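Xcc_ctr_pt (Xanthomonas campestris pv. campestris, PDB 6NJX) probably acts as a metal-dependent nuclease of the OLD (overcoming lysogenization defect) family, this fragment being its C-terminal part, which carries the magnesium-binding Toprim domain. Local coordinates at residues A[23-28]-A[52-57]; A[99-104]-A[123-128]; A[131-136]-A[176-181]. All blocks are in the same frame, centred on the assembly; numbering follows the deposited sequence.

Contact 1 of 3, residues A[23-28]-A[52-57]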
loop_
_atom_site.group_PDB
_atom_site.type_symbol
_atom_site.label_atom_id
_atom_site.label_comp_id
_atom_site.label_asym_id
_atom_site.label_seq_id
_atom_site.Cartn_x
_atom_site.Cartn_y
_atom_site.Cartn_z
ATOM N N VAL A 23 -1.052 5.434 12.820
ATOM C CA VAL A 23 -0.282 5.703 11.608
ATOM C C VAL A 23 -0.327 4.495 10.680
ATOM O O VAL A 23 -0.099 3.363 11.106
ATOM C CB VAL A 23 1.186 6.058 11.922
ATOM C CG1 VAL A 23 1.943 6.282 10.613
ATOM C CG2 VAL A 23 1.274 7.296 12.828
ATOM N N ILE A 24 -0.580 4.746 9.409
ATOM C CA ILE A 24 -0.489 3.733 8.373
ATOM C C ILE A 24 0.808 3.981 7.609
ATOM O O ILE A 24 0.926 4.973 6.882
ATOM C CB ILE A 24 -1.706 3.779 7.445
ATOM C CG1 ILE A 24 -2.985 3.347 8.230
ATOM C CG2 ILE A 24 -1.442 2.933 6.204
ATOM C CD1 ILE A 24 -4.290 3.756 7.503
ATOM N N LEU A 25 1.774 3.082 7.770
ATOM C CA LEU A 25 3.082 3.227 7.121
ATOM C C LEU A 25 3.081 2.551 5.754
ATOM O O LEU A 25 2.708 1.370 5.620
ATOM C CB LEU A 25 4.196 2.647 7.993
ATOM C CG LEU A 25 4.482 3.384 9.295
ATOM C CD1 LEU A 25 5.389 2.480 10.167
ATOM C CD2 LEU A 25 5.100 4.763 9.019
ATOM N N VAL A 26 3.563 3.293 4.764
ATOM C CA VAL A 26 3.380 3.005 3.349
ATOM C C VAL A 26 4.708 3.286 2.630
ATOM O O VAL A 26 5.536 4.053 3.116
ATOM C CB VAL A 26 2.197 3.887 2.874
ATOM C CG1 VAL A 26 2.503 4.791 1.703
ATOM C CG2 VAL A 26 0.892 3.096 2.813
ATOM N N GLU A 27 4.935 2.628 1.477
ATOM C CA GLU A 27 6.247 2.722 0.820
ATOM C C GLU A 27 6.409 3.999 -0.001
ATOM O O GLU A 27 7.501 4.587 -0.028
ATOM C CB GLU A 27 6.486 1.521 -0.095
ATOM C CG GLU A 27 6.924 0.261 0.608
ATOM C CD GLU A 27 7.143 -0.870 -0.375
ATOM O OE1 GLU A 27 7.161 -2.050 0.047
ATOM O OE2 GLU A 27 7.296 -0.571 -1.585
ATOM N N GLY A 28 5.363 4.426 -0.709
ATOM C CA GLY A 28 5.504 5.608 -1.544
ATOM C C GLY A 28 4.234 6.400 -1.771
ATOM O O GLY A 28 3.209 6.169 -1.115
ATOM N N THR A 52 -3.213 9.003 10.273
ATOM C CA THR A 52 -2.501 9.592 9.146
ATOM C C THR A 52 -1.755 8.507 8.371
ATOM O O THR A 52 -1.278 7.521 8.943
ATOM C CB THR A 52 -1.513 10.696 9.600
ATOM O OG1 THR A 52 -0.537 10.145 10.495
ATOM C CG2 THR A 52 -2.251 11.828 10.316
ATOM N N VAL A 53 -1.673 8.703 7.054
ATOM C CA VAL A 53 -0.938 7.828 6.145
ATOM C C VAL A 53 0.420 8.474 5.882
ATOM O O VAL A 53 0.494 9.611 5.395
ATOM C CB VAL A 53 -1.712 7.608 4.837
ATOM C CG1 VAL A 53 -1.010 6.568 3.957
ATOM C CG2 VAL A 53 -3.170 7.161 5.145
ATOM N N CYS A 54 1.497 7.749 6.177
ATOM C CA CYS A 54 2.850 8.289 6.131
ATOM C C CYS A 54 3.711 7.438 5.202
ATOM O O CYS A 54 3.854 6.225 5.408
ATOM C CB CYS A 54 3.441 8.352 7.544
ATOM S SG CYS A 54 5.240 8.553 7.628
ATOM N N SER A 55 4.280 8.071 4.179
ATOM C CA SER A 55 5.188 7.396 3.264
ATOM C C SER A 55 6.602 7.363 3.856
ATOM O O SER A 55 7.129 8.396 4.269
ATOM C CB SER A 55 5.197 8.116 1.914
ATOM O OG SER A 55 6.125 7.503 1.040
ATOM N N VAL A 56 7.210 6.171 3.919
ATOM C CA VAL A 56 8.606 6.069 4.349
ATOM C C VAL A 56 9.578 6.274 3.177
ATOM O O VAL A 56 10.799 6.212 3.375
ATOM C CB VAL A 56 8.866 4.728 5.096
ATOM C CG1 VAL A 56 7.818 4.494 6.213
ATOM C CG2 VAL A 56 8.905 3.529 4.148
ATOM N N GLY A 57 9.068 6.525 1.968
ATOM C CA GLY A 57 9.882 6.826 0.794
ATOM C C GLY A 57 10.870 5.733 0.435
ATOM O O GLY A 57 12.053 5.992 0.214
#
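Leu-25, near the end of strand 22-26, meets Val-56, just past the end of strand 51-55, in an apolar centre: methyl CD2 of Leu-25 lies 3.9 Å from CG1 of Val-56, the two side chains crossing at about a right angle. Along the same face, Val-23 sets CG1, anti to its backbone N (chi1 178°), against CB of Cys-54 at 4.0 Å, and helix 62-68 covers this layer with Tyr-64. The Cys-54 side chain also lies about 3 Å from a bound mercury(II) ion, a soft metal that suits a thiol. Ile-24, Val-26 and Val-53 make the other face, where CG2 of Val-26 meets CG1 of Val-53 at 4.1 Å. Branched aliphatic residues suit strands buried under helices on both faces.

Between these layers the parallel backbones are joined. Ile-24 N donates to Thr-52 O at 2.9 Å in the carbonyl plane, Ile-24 O accepts from Cys-54 N, and Val-26 N reaches Cys-54 O at 3.0 Å in a more bent bond (141°). Val-56 N closes the series on Val-26 O at 2.8 Å. Val-23 and Leu-25 instead bond through their backbones toward strand 77-82, as an inner strand requires.

At the polar edge, Ser-55 OG accepts from Gly-57 N at 3.2 Å, an ST turn; Gly-57 takes a positive phi (59°), easy without a side chain. Thr-52 OG1 is paired with Ser-20. Glu-27, a magnesium ligand, has OE1 held by Thr-81 OG1 and Asp-82 N. Four main-chain bonds between apolar layers are consistent with a firm base for Glu-27, which follows directly on the strand.

Contact 2 of 3, residues A[99-104]-A[123-128]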
loop_
_atom_site.group_PDB
_atom_site.type_symbol
_atom_site.label_atom_id
_atom_site.label_comp_id
_atom_site.label_asym_id
_atom_site.label_seq_id
_atom_site.Cartn_x
_atom_site.Cartn_y
_atom_site.Cartn_z
ATOM N N ASN A 99 13.718 -6.920 10.499
ATOM C CA ASN A 99 14.198 -5.675 11.072
ATOM C C ASN A 99 13.117 -4.978 11.896
ATOM O O ASN A 99 13.414 -4.444 12.972
ATOM C CB ASN A 99 14.749 -4.802 9.961
ATOM C CG ASN A 99 16.149 -5.248 9.555
ATOM O OD1 ASN A 99 16.804 -5.966 10.310
ATOM N ND2 ASN A 99 16.592 -4.865 8.362
ATOM N N VAL A 100 11.847 -5.028 11.464
ATOM C CA VAL A 100 10.834 -4.394 12.321
ATOM C C VAL A 100 10.378 -5.335 13.444
ATOM O O VAL A 100 10.034 -4.874 14.543
ATOM C CB VAL A 100 9.639 -3.841 11.507
ATOM C CG1 VAL A 100 10.103 -2.681 10.612
ATOM C CG2 VAL A 100 8.930 -4.935 10.674
ATOM N N LEU A 101 10.393 -6.654 13.221
ATOM C CA LEU A 101 10.014 -7.572 14.289
ATOM C C LEU A 101 11.014 -7.523 15.444
ATOM O O LEU A 101 10.618 -7.617 16.614
ATOM C CB LEU A 101 9.864 -8.993 13.735
ATOM C CG LEU A 101 8.618 -9.204 12.846
ATOM C CD1 LEU A 101 8.618 -10.562 12.129
ATOM C CD2 LEU A 101 7.336 -9.044 13.644
ATOM N N ASP A 102 12.305 -7.346 15.137
ATOM C CA ASP A 102 13.318 -7.140 16.179
ATOM C C ASP A 102 13.003 -5.942 17.070
ATOM O O ASP A 102 13.332 -5.957 18.262
ATOM C CB ASP A 102 14.699 -6.949 15.549
ATOM C CG ASP A 102 15.295 -8.246 15.029
ATOM O OD1 ASP A 102 14.785 -9.338 15.378
ATOM O OD2 ASP A 102 16.281 -8.169 14.262
ATOM N N VAL A 103 12.371 -4.902 16.518
ATOM C CA VAL A 103 11.960 -3.755 17.326
ATOM C C VAL A 103 10.677 -4.057 18.095
ATOM O O VAL A 103 10.614 -3.896 19.318
ATOM C CB VAL A 103 11.797 -2.499 16.443
ATOM C CG1 VAL A 103 11.268 -1.315 17.268
ATOM C CG2 VAL A 103 13.117 -2.138 15.783
ATOM N N ILE A 104 9.616 -4.467 17.394
ATOM C CA ILE A 104 8.312 -4.490 18.053
ATOM C C ILE A 104 8.093 -5.750 18.871
ATOM O O ILE A 104 7.129 -5.816 19.650
ATOM C CB ILE A 104 7.159 -4.314 17.048
ATOM C CG1 ILE A 104 6.014 -3.560 17.740
ATOM C CG2 ILE A 104 6.726 -5.686 16.452
ATOM C CD1 ILE A 104 4.743 -3.427 16.933
ATOM N N GLU A 123 1.858 -10.378 10.501
ATOM C CA GLU A 123 0.449 -9.961 10.430
ATOM C C GLU A 123 -0.137 -9.719 11.808
ATOM O O GLU A 123 -1.063 -8.910 11.954
ATOM C CB GLU A 123 -0.401 -11.009 9.695
ATOM C CG GLU A 123 -0.067 -11.161 8.218
ATOM C CD GLU A 123 -1.180 -11.810 7.383
ATOM O OE1 GLU A 123 -2.055 -12.524 7.935
ATOM O OE2 GLU A 123 -1.170 -11.612 6.150
ATOM N N GLN A 124 0.376 -10.426 12.824
ATOM C CA GLN A 124 -0.072 -10.216 14.202
ATOM C C GLN A 124 0.163 -8.788 14.675
ATOM O O GLN A 124 -0.597 -8.269 15.500
ATOM C CB GLN A 124 0.650 -11.179 15.140
ATOM C CG GLN A 124 0.323 -12.651 14.946
ATOM C CD GLN A 124 0.763 -13.459 16.152
ATOM O OE1 GLN A 124 0.148 -13.394 17.210
ATOM N NE2 GLN A 124 1.849 -14.195 16.004
ATOM N N TYR A 125 1.198 -8.133 14.162
ATOM C CA TYR A 125 1.502 -6.762 14.542
ATOM C C TYR A 125 0.946 -5.748 13.557
ATOM O O TYR A 125 1.283 -4.563 13.651
ATOM C CB TYR A 125 3.017 -6.604 14.705
ATOM C CG TYR A 125 3.516 -7.488 15.824
ATOM C CD1 TYR A 125 3.368 -7.104 17.156
ATOM C CD2 TYR A 125 4.064 -8.741 15.555
ATOM C CE1 TYR A 125 3.812 -7.907 18.176
ATOM C CE2 TYR A 125 4.500 -9.560 16.575
ATOM C CZ TYR A 125 4.365 -9.141 17.886
ATOM O OH TYR A 125 4.788 -9.976 18.902
ATOM N N GLY A 126 0.101 -6.180 12.622
ATOM C CA GLY A 126 -0.453 -5.250 11.650
ATOM C C GLY A 126 0.441 -4.943 10.468
ATOM O O GLY A 126 0.270 -3.902 9.828
ATOM N N TYR A 127 1.397 -5.812 10.153
ATOM C CA TYR A 127 2.312 -5.581 9.038
ATOM C C TYR A 127 1.945 -6.553 7.926
ATOM O O TYR A 127 2.033 -7.774 8.109
ATOM C CB TYR A 127 3.775 -5.762 9.462
ATOM C CG TYR A 127 4.202 -4.972 10.697
ATOM C CD1 TYR A 127 3.553 -3.791 11.069
ATOM C CD2 TYR A 127 5.272 -5.410 11.485
ATOM C CE1 TYR A 127 3.966 -3.060 12.192
ATOM C CE2 TYR A 127 5.698 -4.688 12.601
ATOM C CZ TYR A 127 5.043 -3.514 12.948
ATOM O OH TYR A 127 5.468 -2.814 14.051
ATOM N N PHE A 128 1.528 -6.019 6.787
ATOM C CA PHE A 128 0.918 -6.819 5.740
ATOM C C PHE A 128 1.699 -6.699 4.446
ATOM O O PHE A 128 2.149 -5.605 4.075
ATOM C CB PHE A 128 -0.541 -6.403 5.528
ATOM C CG PHE A 128 -1.400 -6.691 6.716
ATOM C CD1 PHE A 128 -1.895 -7.972 6.936
ATOM C CD2 PHE A 128 -1.656 -5.703 7.647
ATOM C CE1 PHE A 128 -2.678 -8.250 8.051
ATOM C CE2 PHE A 128 -2.447 -5.960 8.770
ATOM C CZ PHE A 128 -2.962 -7.236 8.974
#
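Ile-104, in the last turn of helix 93-104, wedges between Tyr-125 and Tyr-127. Its CG2 lies over one face of the Tyr-125 ring, 3.9 Å from the centroid and 19° off the normal, a CH-pi contact. Chi1 (-148°, about 30° from a staggered position) places CG1, and the extended chi2 carries CD1 onward to the hydroxyl end of Tyr-127, where it lies 4.0 Å from CZ.

Tyr-127 lies on the buried side. CG2 of Val-100 approaches its CE2 at 3.8 Å, Val-65 of helix 62-68 adds to the apolar surround, and CB of Tyr-125 sits 3.9 Å above the plane toward the rim, so that the neighbouring tyrosine covers part of one face. The hydroxyl is bonded to His-77 NE2, which lets a tyrosine fill an interior place without stranding its oxygen.

Tyr-125, by contrast, is partly exposed, though closely packed by Ile-104 on one face. Leu-101 CD2 reaches its CD2 at 3.8 Å from an oblique position, while its hydroxyl bonds to Glu-105 OE2, just past the helix end. The turn presenting both rings is a Schellman motif ending helix 115-123: Gly-126, at positive phi, is the C-prime residue, with its N on Glu-123 O at 3.0 Å and Tyr-127 N on Ala-122 O.

No hydrogen bond joins the two segments, so helix 93-104 is held against the start of strand 127-130 by dispersion and ring-face contact; outside bonds to the phenol hydroxyls anchor the far ends of the rings, while the packing around them opposes rotation.

Contact 3 of 3, residues A[131-136]-A[176-181]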
loop_
_atom_site.group_PDB
_atom_site.type_symbol
_atom_site.label_atom_id
_atom_site.label_comp_id
_atom_site.label_asym_id
_atom_site.label_seq_id
_atom_site.Cartn_x
_atom_site.Cartn_y
_atom_site.Cartn_z
ATOM N N GLU A 131 1.456 -9.481 -2.509
ATOM C CA GLU A 131 2.161 -10.369 -3.427
ATOM C C GLU A 131 2.248 -9.829 -4.849
ATOM O O GLU A 131 2.960 -10.417 -5.666
ATOM C CB GLU A 131 1.488 -11.751 -3.473
ATOM C CG GLU A 131 1.340 -12.469 -2.122
ATOM C CD GLU A 131 2.655 -13.045 -1.591
ATOM O OE1 GLU A 131 3.141 -12.574 -0.523
ATOM O OE2 GLU A 131 3.204 -13.964 -2.248
ATOM N N ASN A 132 1.544 -8.743 -5.174
ATOM C CA ASN A 132 1.505 -8.203 -6.536
ATOM C C ASN A 132 1.472 -6.683 -6.466
ATOM O O ASN A 132 0.472 -6.122 -6.004
ATOM C CB ASN A 132 0.268 -8.696 -7.305
ATOM C CG ASN A 132 -0.143 -10.114 -6.925
ATOM O OD1 ASN A 132 0.449 -11.091 -7.394
ATOM N ND2 ASN A 132 -1.163 -10.232 -6.069
ATOM N N THR A 133 2.535 -6.026 -6.953
ATOM C CA THR A 133 2.686 -4.566 -6.943
ATOM C C THR A 133 1.381 -3.823 -7.259
ATOM O O THR A 133 0.555 -4.315 -8.028
ATOM C CB THR A 133 3.808 -4.168 -7.922
ATOM O OG1 THR A 133 3.837 -2.743 -8.098
ATOM C CG2 THR A 133 3.612 -4.846 -9.262
ATOM N N LEU A 134 1.209 -2.625 -6.690
ATOM C CA LEU A 134 -0.129 -2.047 -6.535
ATOM C C LEU A 134 -0.799 -1.723 -7.873
ATOM O O LEU A 134 -1.929 -2.153 -8.138
ATOM C CB LEU A 134 -0.057 -0.791 -5.667
ATOM C CG LEU A 134 -1.393 -0.043 -5.601
ATOM C CD1 LEU A 134 -2.473 -0.926 -4.967
ATOM C CD2 LEU A 134 -1.244 1.282 -4.857
ATOM N N GLU A 135 -0.141 -0.928 -8.716
ATOM C CA GLU A 135 -0.792 -0.503 -9.956
ATOM C C GLU A 135 -1.125 -1.662 -10.904
ATOM O O GLU A 135 -2.249 -1.678 -11.442
ATOM C CB GLU A 135 0.076 0.563 -10.631
ATOM C CG GLU A 135 0.264 1.808 -9.757
ATOM C CD GLU A 135 1.529 1.746 -8.885
ATOM O OE1 GLU A 135 2.052 0.622 -8.630
ATOM O OE2 GLU A 135 2.005 2.836 -8.467
ATOM N N PRO A 136 -0.248 -2.647 -11.142
ATOM C CA PRO A 136 -0.680 -3.799 -11.967
ATOM C C PRO A 136 -1.830 -4.583 -11.353
ATOM O O PRO A 136 -2.723 -5.022 -12.086
ATOM C CB PRO A 136 0.593 -4.648 -12.079
ATOM C CG PRO A 136 1.703 -3.645 -11.926
ATOM C CD PRO A 136 1.200 -2.688 -10.867
ATOM N N ILE A 176 -0.868 -7.886 -19.554
ATOM C CA ILE A 176 -0.301 -6.559 -19.368
ATOM C C ILE A 176 1.211 -6.614 -19.533
ATOM O O ILE A 176 1.886 -7.513 -19.007
ATOM C CB ILE A 176 -0.680 -6.003 -17.985
ATOM C CG1 ILE A 176 -2.199 -5.961 -17.811
ATOM C CG2 ILE A 176 -0.095 -4.608 -17.777
ATOM C CD1 ILE A 176 -2.622 -5.799 -16.349
ATOM N N ASP A 177 1.750 -5.643 -20.267
ATOM C CA ASP A 177 3.179 -5.348 -20.233
ATOM C C ASP A 177 3.432 -4.487 -18.997
ATOM O O ASP A 177 3.233 -3.266 -19.018
ATOM C CB ASP A 177 3.608 -4.651 -21.519
ATOM C CG ASP A 177 5.108 -4.420 -21.603
ATOM O OD1 ASP A 177 5.826 -4.573 -20.591
ATOM O OD2 ASP A 177 5.572 -4.061 -22.709
ATOM N N GLU A 178 3.883 -5.131 -17.917
ATOM C CA GLU A 178 4.065 -4.439 -16.647
ATOM C C GLU A 178 5.160 -3.382 -16.725
ATOM O O GLU A 178 5.026 -2.313 -16.114
ATOM C CB GLU A 178 4.380 -5.443 -15.542
ATOM C CG GLU A 178 4.140 -4.900 -14.142
ATOM C CD GLU A 178 4.127 -5.998 -13.081
ATOM O OE1 GLU A 178 5.034 -5.999 -12.214
ATOM O OE2 GLU A 178 3.211 -6.857 -13.119
ATOM N N ASP A 179 6.258 -3.669 -17.441
ATOM C CA ASP A 179 7.326 -2.680 -17.602
ATOM C C ASP A 179 6.774 -1.373 -18.146
ATOM O O ASP A 179 7.005 -0.300 -17.572
ATOM C CB ASP A 179 8.428 -3.200 -18.536
ATOM C CG ASP A 179 9.185 -4.397 -17.958
ATOM O OD1 ASP A 179 9.617 -4.319 -16.785
ATOM O OD2 ASP A 179 9.351 -5.412 -18.685
ATOM N N LEU A 180 6.042 -1.446 -19.260
ATOM C CA LEU A 180 5.548 -0.230 -19.894
ATOM C C LEU A 180 4.492 0.457 -19.034
ATOM O O LEU A 180 4.472 1.695 -18.944
ATOM C CB LEU A 180 4.994 -0.552 -21.279
ATOM C CG LEU A 180 4.654 0.659 -22.151
ATOM C CD1 LEU A 180 5.831 1.669 -22.245
ATOM C CD2 LEU A 180 4.201 0.193 -23.544
ATOM N N LEU A 181 3.600 -0.320 -18.393
ATOM C CA LEU A 181 2.577 0.298 -17.552
ATOM C C LEU A 181 3.220 1.122 -16.443
ATOM O O LEU A 181 2.897 2.303 -16.265
ATOM C CB LEU A 181 1.633 -0.761 -16.974
ATOM C CG LEU A 181 0.560 -0.264 -15.987
ATOM C CD1 LEU A 181 -0.412 0.718 -16.649
ATOM C CD2 LEU A 181 -0.202 -1.432 -15.319
#
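Pro-136 and Glu-178 bring together the first turns of two helices, 134-154 and 178-188, in a helix-helix contact made near their N-terminal ends, in the helical part of the chain that follows the sheet.

Van der Waals contacts carry it, with no hydrogen bond across. The proline ring carbon CG rests 3.5 Å from Glu-178 CG, the two side chains crossing at about a right angle, and Pro-136 CA lies 4.1 Å from Leu-181 CD2. Ile-176 and Leu-181 both also touch Phe-139, which extends this apolar patch along helix 134-154. Proline suits the first turn, where the backbone N needs no acceptor within the helix, and its compact ring offers an apolar surface.

Carboxylates are handled in two ways. Glu-178, with CG anti to the backbone N (chi1 -161°) and the chain extended beyond it, passes its aliphatic part across the proline ring and ends beside methyls and methylenes: OE1 is 3.5 Å from Thr-133 CG2, OE2 3.6 Å from Pro-136 CB. It is exposed, so water can probably solvate the charge. Glu-135 starts toward the other segment but turns its carboxylate away to a salt bridge with Lys-190.

Capping forms the third group. Thr-133 and Asp-177 both occupy N-cap positions, yet the threonine side chain makes no capping bond; it stands near the magnesium ligand Asp-82, bringing one end of the contact close to the metal site. The backbone O of Asp-177 takes Leu-181 N at 3.0 Å, an ordinary main-chain helix bond. The cap itself is Asp-177 OD1, which accepts from Leu-180 N in a weak but nearly straight bond, 3.4 Å long at 168°.

Contacts 1 and 2 reach the same four-stranded parallel sheet, about 15 Å apart between centres: contact 1, partly buried and nearest the chain's centre, pairs the edge strand 51-55 with an inner one, whereas contact 2 packs a helix against the entry to the opposite edge strand, 127-130. Main-chain hydrogen bonds run through contact 1 alone; contacts 2 and 3 have none across their segments. Contact 2 is the buried one, aromatic and aliphatic, while contact 3 is partly buried, joins two helices beyond the sheet and lets an exposed carboxylate lie against apolar atoms. Contact 1 supplies the magnesium ligand Glu-27; contact 3 only comes near, Thr-133 lying close to the ligand Asp-82, and contact 2 lies farther off.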